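Local coordinates for protein HTH-type transcriptional activator AmpR (Pseudomonas aeruginosa PAO1, PDB 5MMH) that activates transcription of the ampC beta-lactamase gene as a LysR-family DNA-binding homodimer whose effector domain recognises muropeptides from the cell wall, at residues G72-A77 with L184-S189. Numbering follows the deposited sequence.
Sequences GTEALA and LTRLQS
Glu74 and Arg186 face each other as a hydrogen-bonded antiparallel pair: Glu74 N gives its hydrogen to Arg186 O at 2.9 Å, and Arg186 N returns one to Glu74 O at 3.0 Å, more bent at 134°. Two residues on, Leu76 and Leu184 repeat the exchange, with Leu76 N reaching Leu184 O at 2.8 Å and Leu184 N reaching Leu76 O. At the other end Gln188 N closes the series with a nearly straight bond to Gly72 O. Two carbonyls carry an extra load. A water donates to both Glu74 O and Leu184 O, on the side of the sheet where Leu76 and Leu184 project, so each oxygen accepts two conventional bonds, besides a CA-H contact from Thr185 and Ala75 respectively.

The two charged side chains do not pair with each other. Glu74 CB lies over one face of the Arg186 guanidinium, and CG comes within 3.6 Å of Arg186 NH2, but the nearest carboxylate oxygen, OE1, stays 4.7 Å from that nitrogen. Arg186 NE instead makes a salt bridge with Glu192. On the opposite face, Thr73 CG2, set anti to the backbone N because OG1 takes the -57° position (chi1), presses on Thr185 CB at 3.4 Å, while Thr185 OG1 turns to Ala62 O on strand 61-66.

Strands 73-86 and 181-187 are thus neighbours in the mixed sheet of the LysR effector-binding domain, which has the periplasmic-binding-protein fold. The cohesion here is chiefly backbone to backbone; the Glu74 carboxylate can probably add no more than a longer-range attraction to Arg186, whose ion-pair partner sits outside the strand pair.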
loop_
_atom_site.group_PDB
_atom_site.type_symbol
_atom_site.label_atom_id
_atom_site.label_comp_id
_atom_site.label_asym_id
_atom_site.label_seq_id
_atom_site.Cartn_x
_atom_site.Cartn_y
_atom_site.Cartn_z
ATOM N N GLY A 72 -0.864 -9.805 24.317
ATOM C CA GLY A 72 -1.220 -8.571 24.990
ATOM C C GLY A 72 -2.439 -7.892 24.426
ATOM O O GLY A 72 -2.770 -6.771 24.841
ATOM N N THR A 73 -3.135 -8.558 23.516
ATOM C CA THR A 73 -4.219 -7.976 22.751
ATOM C C THR A 73 -5.525 -8.706 23.048
ATOM O O THR A 73 -5.525 -9.919 23.272
ATOM C CB THR A 73 -3.867 -8.056 21.258
ATOM O OG1 THR A 73 -2.613 -7.396 21.038
ATOM C CG2 THR A 73 -4.922 -7.435 20.420
ATOM N N GLU A 74 -6.623 -7.946 23.090
ATOM C CA GLU A 74 -7.980 -8.471 22.976
ATOM C C GLU A 74 -8.474 -8.217 21.551
ATOM O O GLU A 74 -8.530 -7.067 21.116
ATOM C CB GLU A 74 -8.900 -7.799 23.998
ATOM C CG GLU A 74 -10.411 -7.898 23.727
ATOM C CD GLU A 74 -11.041 -9.266 24.058
ATOM O OE1 GLU A 74 -12.275 -9.294 24.285
ATOM O OE2 GLU A 74 -10.327 -10.299 24.085
ATOM N N ALA A 75 -8.838 -9.278 20.828
ATOM C CA ALA A 75 -9.262 -9.160 19.435
ATOM C C ALA A 75 -10.673 -9.709 19.226
ATOM O O ALA A 75 -10.960 -10.853 19.588
ATOM C CB ALA A 75 -8.288 -9.883 18.512
ATOM N N LEU A 76 -11.533 -8.893 18.610
ATOM C CA LEU A 76 -12.902 -9.245 18.248
ATOM C C LEU A 76 -12.987 -9.507 16.751
ATOM O O LEU A 76 -12.637 -8.636 15.946
ATOM C CB LEU A 76 -13.883 -8.125 18.605
ATOM C CG LEU A 76 -14.487 -7.968 19.999
ATOM C CD1 LEU A 76 -13.592 -8.551 21.091
ATOM C CD2 LEU A 76 -14.795 -6.491 20.270
ATOM N N ALA A 77 -13.490 -10.678 16.377
ATOM C CA ALA A 77 -13.586 -11.010 14.961
ATOM C C ALA A 77 -14.599 -10.124 14.249
ATOM O O ALA A 77 -15.667 -9.819 14.786
ATOM C CB ALA A 77 -13.976 -12.464 14.784
ATOM N N LEU A 184 -10.984 -6.523 15.101
ATOM C CA LEU A 184 -10.832 -5.286 15.856
ATOM C C LEU A 184 -10.054 -5.604 17.135
ATOM O O LEU A 184 -10.541 -6.346 17.992
ATOM C CB LEU A 184 -12.189 -4.667 16.163
ATOM C CG LEU A 184 -12.134 -3.422 17.037
ATOM C CD1 LEU A 184 -11.567 -2.214 16.254
ATOM C CD2 LEU A 184 -13.513 -3.127 17.548
ATOM N N THR A 185 -8.842 -5.068 17.258
ATOM C CA THR A 185 -7.968 -5.391 18.376
ATOM C C THR A 185 -7.737 -4.161 19.240
ATOM O O THR A 185 -7.918 -3.020 18.806
ATOM C CB THR A 185 -6.617 -5.954 17.901
ATOM O OG1 THR A 185 -5.714 -4.886 17.571
ATOM C CG2 THR A 185 -6.804 -6.842 16.691
ATOM N N ARG A 186 -7.333 -4.418 20.483
ATOM C CA ARG A 186 -7.078 -3.386 21.474
ATOM C C ARG A 186 -6.082 -3.955 22.479
ATOM O O ARG A 186 -5.981 -5.173 22.640
ATOM C CB ARG A 186 -8.389 -2.943 22.146
ATOM C CG ARG A 186 -8.295 -2.634 23.612
ATOM C CD ARG A 186 -9.650 -2.293 24.215
ATOM N NE ARG A 186 -10.337 -3.495 24.652
ATOM C CZ ARG A 186 -10.123 -4.092 25.816
ATOM N NH1 ARG A 186 -9.233 -3.596 26.660
ATOM N NH2 ARG A 186 -10.791 -5.192 26.127
ATOM N N LEU A 187 -5.313 -3.076 23.121
ATOM C CA LEU A 187 -4.379 -3.522 24.150
ATOM C C LEU A 187 -5.135 -3.940 25.406
ATOM O O LEU A 187 -6.048 -3.241 25.844
ATOM C CB LEU A 187 -3.378 -2.408 24.479
ATOM C CG LEU A 187 -2.153 -2.322 23.561
ATOM C CD1 LEU A 187 -1.190 -1.230 24.034
ATOM C CD2 LEU A 187 -1.462 -3.662 23.509
ATOM N N GLN A 188 -4.740 -5.084 25.988
ATOM C CA GLN A 188 -5.309 -5.534 27.265
ATOM C C GLN A 188 -5.108 -4.500 28.367
ATOM O O GLN A 188 -5.933 -4.403 29.285
ATOM C CB GLN A 188 -4.684 -6.870 27.699
ATOM C CG GLN A 188 -5.508 -8.130 27.405
ATOM C CD GLN A 188 -4.655 -9.333 26.956
ATOM O OE1 GLN A 188 -3.423 -9.308 27.010
ATOM N NE2 GLN A 188 -5.327 -10.379 26.495
ATOM N N SER A 189 -4.022 -3.720 28.281
ATOM C CA SER A 189 -3.645 -2.727 29.285
ATOM C C SER A 189 -4.624 -1.559 29.388
ATOM O O SER A 189 -4.649 -0.865 30.414
ATOM C CB SER A 189 -2.263 -2.171 28.952
ATOM O OG SER A 189 -1.396 -3.192 28.495
HETATM O O HOH W 1 -10.844 -5.636 20.588
#